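Local coordinates for spore coat polysaccharide biosynthesis protein SpsE (Bacillus subtilis, PDB 1VLI), which probably acts as an N-acylneuraminate-9-phosphate synthase of the NeuB family, serving the biosynthesis of spore coat polysaccharide, at residues Ile32-Ile37 / Glu246-Ile251; Met191-Lys196 / Ser224-His229. All coordinates share one frame; numbering follows the deposited sequence.

Interaction 1: residues Ile32-Ile37 / Glu246-Ile251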
loop_
_atom_site.group_PDB
_atom_site.type_symbol
_atom_site.label_atom_id
_atom_site.label_comp_id
_atom_site.label_asym_id
_atom_site.label_seq_id
_atom_site.Cartn_x
_atom_site.Cartn_y
_atom_site.Cartn_z
ATOM N N ILE A 32 -2.990 -9.340 8.300
ATOM C CA ILE A 32 -2.102 -9.505 7.142
ATOM C C ILE A 32 -0.667 -9.665 7.626
ATOM O O ILE A 32 -0.085 -8.727 8.190
ATOM C CB ILE A 32 -2.213 -8.308 6.258
ATOM C CG1 ILE A 32 -3.672 -8.039 5.883
ATOM C CG2 ILE A 32 -1.388 -8.425 4.995
ATOM C CD1 ILE A 32 -3.882 -6.599 5.289
ATOM N N ALA A 33 -0.100 -10.864 7.434
ATOM C CA ALA A 33 1.322 -11.032 7.698
ATOM C C ALA A 33 2.111 -10.629 6.459
ATOM O O ALA A 33 1.901 -11.180 5.378
ATOM C CB ALA A 33 1.620 -12.430 8.104
ATOM N N GLU A 34 3.014 -9.667 6.618
ATOM C CA GLU A 34 3.715 -9.044 5.502
ATOM C C GLU A 34 5.141 -9.632 5.401
ATOM O O GLU A 34 6.039 -9.325 6.208
ATOM C CB GLU A 34 3.611 -7.495 5.641
ATOM C CG GLU A 34 4.770 -6.600 5.205
ATOM C CD GLU A 34 4.826 -6.337 3.714
ATOM O OE1 GLU A 34 4.663 -7.284 2.902
ATOM O OE2 GLU A 34 5.071 -5.167 3.356
ATOM N N ALA A 35 5.296 -10.551 4.432
ATOM C CA ALA A 35 6.538 -11.299 4.193
ATOM C C ALA A 35 7.567 -10.489 3.403
ATOM O O ALA A 35 8.774 -10.698 3.565
ATOM C CB ALA A 35 6.238 -12.636 3.493
ATOM N N GLY A 36 7.089 -9.567 2.561
ATOM C CA GLY A 36 7.954 -8.660 1.818
ATOM C C GLY A 36 8.858 -9.395 0.842
ATOM O O GLY A 36 8.377 -10.008 -0.119
ATOM N N ILE A 37 10.169 -9.311 1.087
ATOM C CA ILE A 37 11.179 -10.057 0.332
ATOM C C ILE A 37 11.988 -11.001 1.226
ATOM O O ILE A 37 13.007 -11.527 0.807
ATOM C CB ILE A 37 12.126 -9.118 -0.477
ATOM C CG1 ILE A 37 12.969 -8.215 0.429
ATOM C CG2 ILE A 37 11.362 -8.318 -1.509
ATOM C CD1 ILE A 37 14.120 -7.499 -0.345
ATOM N N GLU A 246 -1.680 -4.883 9.663
ATOM C CA GLU A 246 -0.590 -5.407 8.854
ATOM C C GLU A 246 0.701 -5.302 9.693
ATOM O O GLU A 246 0.976 -4.244 10.300
ATOM C CB GLU A 246 -0.487 -4.585 7.580
ATOM C CG GLU A 246 0.344 -5.171 6.454
ATOM C CD GLU A 246 0.463 -4.213 5.269
ATOM O OE1 GLU A 246 -0.248 -3.170 5.236
ATOM O OE2 GLU A 246 1.281 -4.494 4.363
ATOM N N LYS A 247 1.458 -6.408 9.769
ATOM C CA LYS A 247 2.766 -6.426 10.440
ATOM C C LYS A 247 3.755 -7.251 9.628
ATOM O O LYS A 247 3.372 -8.307 9.086
ATOM C CB LYS A 247 2.629 -7.034 11.842
ATOM C CG LYS A 247 3.807 -6.806 12.800
ATOM C CD LYS A 247 3.652 -5.561 13.638
ATOM C CE LYS A 247 4.508 -5.638 14.901
ATOM N NZ LYS A 247 4.492 -4.335 15.637
ATOM N N HIS A 248 5.006 -6.774 9.538
ATOM C CA HIS A 248 6.086 -7.544 8.899
ATOM C C HIS A 248 6.469 -8.730 9.781
ATOM O O HIS A 248 6.472 -8.622 11.027
ATOM C CB HIS A 248 7.337 -6.712 8.669
ATOM C CG HIS A 248 7.147 -5.585 7.704
ATOM N ND1 HIS A 248 7.827 -5.512 6.511
ATOM C CD2 HIS A 248 6.362 -4.479 7.760
ATOM C CE1 HIS A 248 7.468 -4.412 5.868
ATOM N NE2 HIS A 248 6.582 -3.765 6.605
ATOM N N PHE A 249 6.771 -9.856 9.128
ATOM C CA PHE A 249 7.338 -10.993 9.813
ATOM C C PHE A 249 8.453 -11.633 8.992
ATOM O O PHE A 249 8.548 -11.441 7.782
ATOM C CB PHE A 249 6.262 -12.020 10.169
ATOM C CG PHE A 249 5.884 -12.945 9.041
ATOM C CD1 PHE A 249 5.137 -12.478 7.969
ATOM C CD2 PHE A 249 6.247 -14.292 9.077
ATOM C CE1 PHE A 249 4.763 -13.314 6.940
ATOM C CE2 PHE A 249 5.880 -15.166 8.048
ATOM C CZ PHE A 249 5.143 -14.684 6.971
ATOM N N THR A 250 9.311 -12.371 9.677
ATOM C CA THR A 250 10.399 -13.077 9.034
ATOM C C THR A 250 10.449 -14.462 9.639
ATOM O O THR A 250 9.675 -14.768 10.535
ATOM C CB THR A 250 11.734 -12.332 9.223
ATOM O OG1 THR A 250 12.795 -13.114 8.659
ATOM C CG2 THR A 250 12.103 -12.235 10.724
ATOM N N ILE A 251 11.357 -15.289 9.144
ATOM C CA ILE A 251 11.509 -16.651 9.629
ATOM C C ILE A 251 12.582 -16.678 10.714
ATOM O O ILE A 251 12.615 -17.586 11.555
ATOM C CB ILE A 251 11.796 -17.629 8.415
ATOM C CG1 ILE A 251 11.164 -18.996 8.647
ATOM C CG2 ILE A 251 13.291 -17.730 8.013
ATOM C CD1 ILE A 251 9.673 -19.008 8.421
HETATM O O HOH W 1 8.709 -8.052 5.511
#
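Glu-34 lies alongside His-248, its CG centred over one face of the imidazole, 3.4 Å from the ring centroid and only 5° off the normal: a CH-pi contact. The pair sits at the C-terminal ends of two neighbouring parallel strands, 30-36 and 244-248, the first and last of the eight in the TIM barrel of this NeuB-family protein, so it helps close the barrel where the zinc ion is bound. His-248 takes the metal through NE2, with His-226 as the other protein ligand. Its ND1 donates to a water at 2.9 Å, and the same water donates to the backbone O of Glu-34; the imidazole is thus fixed in rotation by the metal on one nitrogen and the water on the other. CG of His-248 stands anti to its carbonyl carbon (chi1 -65°), which keeps the ring beside Glu-34. With an alanine in place of this histidine, the zinc would probably lose one of its two protein ligands, and the water and Glu-34 CG the ring that they meet. Glu-34 bends at chi2 (81°), bringing OE2 within 4.0 Å of Glu-246 OE2; Lys-62 forms a salt bridge with Glu-246 and a weak, long ion pair with Glu-34, and probably offsets the like charges. Ser-224 holds the other oxygen of Glu-246. On the face that carries Ala-33, the ring of Phe-249, from the loop after the strand, brings its CE1 obliquely to Ala-33 CB (3.5 Å) and on to Ala-35 CB, backed by Leu-49 and Ala-52 of helix 43-56 and Leu-269 of helix 266-285. Backbone bonds knit the strands: Lys-247 N to Ile-32 O, Glu-34 N to Lys-247 O at 2.8 Å, and Phe-249 N to Glu-34 O at 3.1 Å.

Interaction 2: residues Met191-Lys196 / Ser224-His229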
loop_
_atom_site.group_PDB
_atom_site.type_symbol
_atom_site.label_atom_id
_atom_site.label_comp_id
_atom_site.label_asym_id
_atom_site.label_seq_id
_atom_site.Cartn_x
_atom_site.Cartn_y
_atom_site.Cartn_z
HETATM N N MSE A 191 -5.691 2.229 5.301
HETATM C CA MSE A 191 -4.762 1.912 6.385
HETATM C C MSE A 191 -4.090 3.195 6.878
HETATM O O MSE A 191 -3.574 3.959 6.094
HETATM C CB MSE A 191 -3.688 0.940 5.951
HETATM C CG MSE A 191 -4.202 -0.347 5.206
HETATM SE SE MSE A 191 -5.196 -1.487 6.392
HETATM C CE MSE A 191 -3.708 -2.376 7.292
ATOM N N HIS A 192 -4.091 3.415 8.177
ATOM C CA HIS A 192 -3.208 4.396 8.787
ATOM C C HIS A 192 -1.847 3.759 8.909
ATOM O O HIS A 192 -1.750 2.555 9.086
ATOM C CB HIS A 192 -3.727 4.797 10.172
ATOM C CG HIS A 192 -2.769 5.640 10.951
ATOM N ND1 HIS A 192 -2.206 6.793 10.440
ATOM C CD2 HIS A 192 -2.281 5.504 12.205
ATOM C CE1 HIS A 192 -1.426 7.337 11.355
ATOM N NE2 HIS A 192 -1.460 6.581 12.435
ATOM N N CYS A 193 -0.798 4.566 8.875
ATOM C CA CYS A 193 0.516 4.031 8.671
ATOM C C CYS A 193 1.580 5.094 8.883
ATOM O O CYS A 193 1.359 6.247 8.549
ATOM C CB CYS A 193 0.561 3.574 7.213
ATOM S SG CYS A 193 2.099 2.822 6.787
ATOM N N VAL A 194 2.744 4.701 9.394
ATOM C CA VAL A 194 3.928 5.583 9.466
ATOM C C VAL A 194 5.086 5.058 8.583
ATOM O O VAL A 194 5.510 3.901 8.732
ATOM C CB VAL A 194 4.441 5.677 10.903
ATOM C CG1 VAL A 194 5.508 6.742 11.019
ATOM C CG2 VAL A 194 3.295 5.933 11.868
ATOM N N ALA A 195 5.614 5.894 7.684
ATOM C CA ALA A 195 6.589 5.421 6.660
ATOM C C ALA A 195 8.001 5.092 7.165
ATOM O O ALA A 195 8.762 4.398 6.480
ATOM C CB ALA A 195 6.650 6.370 5.442
ATOM N N LYS A 196 8.343 5.580 8.352
ATOM C CA LYS A 196 9.552 5.139 9.038
ATOM C C LYS A 196 9.505 3.640 9.398
ATOM O O LYS A 196 8.463 3.110 9.773
ATOM C CB LYS A 196 9.775 5.989 10.291
ATOM C CG LYS A 196 11.145 5.812 10.950
ATOM C CD LYS A 196 12.319 6.203 10.033
ATOM C CE LYS A 196 13.649 6.105 10.779
ATOM N NZ LYS A 196 14.780 6.524 9.912
ATOM N N SER A 224 -1.388 -0.375 9.365
ATOM C CA SER A 224 -0.135 -1.094 9.082
ATOM C C SER A 224 0.883 -0.638 10.106
ATOM O O SER A 224 1.195 0.559 10.193
ATOM C CB SER A 224 0.396 -0.855 7.678
ATOM O OG SER A 224 -0.664 -0.885 6.741
ATOM N N ASP A 225 1.384 -1.613 10.868
ATOM C CA ASP A 225 2.223 -1.378 12.020
ATOM C C ASP A 225 3.685 -1.557 11.691
ATOM O O ASP A 225 4.108 -2.657 11.334
ATOM C CB ASP A 225 1.804 -2.321 13.146
ATOM C CG ASP A 225 2.499 -2.012 14.459
ATOM O OD1 ASP A 225 3.135 -0.943 14.590
ATOM O OD2 ASP A 225 2.452 -2.786 15.433
ATOM N N HIS A 226 4.455 -0.479 11.814
ATOM C CA HIS A 226 5.893 -0.519 11.571
ATOM C C HIS A 226 6.750 -0.480 12.836
ATOM O O HIS A 226 7.975 -0.401 12.758
ATOM C CB HIS A 226 6.322 0.595 10.613
ATOM C CG HIS A 226 5.895 0.368 9.201
ATOM N ND1 HIS A 226 5.420 1.377 8.395
ATOM C CD2 HIS A 226 5.853 -0.761 8.454
ATOM C CE1 HIS A 226 5.114 0.883 7.208
ATOM N NE2 HIS A 226 5.364 -0.413 7.221
ATOM N N SER A 227 6.106 -0.543 13.995
ATOM C CA SER A 227 6.797 -0.578 15.280
ATOM C C SER A 227 7.272 -1.983 15.617
ATOM O O SER A 227 6.660 -2.969 15.198
ATOM C CB SER A 227 5.856 -0.120 16.378
ATOM O OG SER A 227 4.896 -1.128 16.654
ATOM N N GLU A 228 8.337 -2.045 16.415
ATOM C CA GLU A 228 9.039 -3.277 16.779
ATOM C C GLU A 228 8.247 -4.246 17.657
ATOM O O GLU A 228 8.188 -5.448 17.381
ATOM C CB GLU A 228 10.348 -2.940 17.502
ATOM C CG GLU A 228 11.424 -2.295 16.642
ATOM C CD GLU A 228 12.796 -2.387 17.290
ATOM O OE1 GLU A 228 13.302 -3.522 17.425
ATOM O OE2 GLU A 228 13.372 -1.339 17.663
ATOM N N HIS A 229 7.676 -3.719 18.733
ATOM C CA HIS A 229 6.975 -4.522 19.715
ATOM C C HIS A 229 5.863 -5.380 19.106
ATOM O O HIS A 229 5.105 -4.896 18.270
ATOM C CB HIS A 229 6.390 -3.606 20.784
ATOM C CG HIS A 229 6.010 -4.334 22.031
ATOM N ND1 HIS A 229 4.885 -5.127 22.117
ATOM C CD2 HIS A 229 6.631 -4.430 23.230
ATOM C CE1 HIS A 229 4.819 -5.663 23.321
ATOM N NE2 HIS A 229 5.864 -5.254 24.017
HETATM O O HOH W 2 2.944 2.411 10.875
#
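His-192 O receives the backbone N of Ser-224 at 3.0 Å, and beyond this point the two parallel strands draw apart. A water fills in where they part: it accepts from Val-194 N at 2.7 Å and donates to Ser-224 O at 2.6 Å, with a weak third bond from His-226 N. Further along, the side chain of His-226 reaches back across the gap. Its ND1 donates to Val-194 O at 2.5 Å, a short and nearly straight bond (162°) that meets the carbonyl oxygen at the ring edge, close to the imidazole plane. Because ND1 gives its proton here, NE2 is left to bind the zinc ion; the carbonyl fixes the ring's rotation and probably makes it a more electron-rich ligand, so Val-194 acts as a second-shell residue of the metal site. Cys-193, with SG anti to its backbone N (chi1 -178°), brings the sulfur obliquely to the same ring, 3.6 Å from His-226 CE1. Lys-196 takes part through its backbone, where its O lies 3.4 Å from His-226 CB. Deeper in the barrel, selenomethionine Met-191 curls at chi2 and chi3, setting its CE 3.4 Å from Ser-224 OG, a hydroxyl whose hydrogen-bond partner is Glu-246. In the turn after Ser-224, Asp-225 OD1 accepts from both N and OG of Ser-227, the N bond making an Asx turn. The contact joins the two strands of the beta-alpha-beta unit 188-193, 208-215, 220-225. Met-191 touches Ile-162 and Ser-164 of strand 161-164 as well as Leu-244 of strand 244-248, while Asp-225 packs on Ala-233 and Pro-234 of helix 232-239.

How the interactions relate
The two contacts lie in one parallel sheet of the TIM barrel, their centres about 12 Å apart. Strands 244-248 and 220-225 are neighbours, so the order across the sheet runs 30-36, 244-248, 220-225, 188-193. Along the chain, both segments of interaction 2 fall between those of interaction 1, whose segments are 209 positions apart at their closest ends and which brings the first barrel strand to the last. Each contact supplies one histidine to the zinc ion, placing the metal site between them at the C-terminal strand ends. They also touch directly: Lys-247 NZ forms a salt bridge with Asp-225 OD2 at 2.6 Å, tying the two together away from the metal.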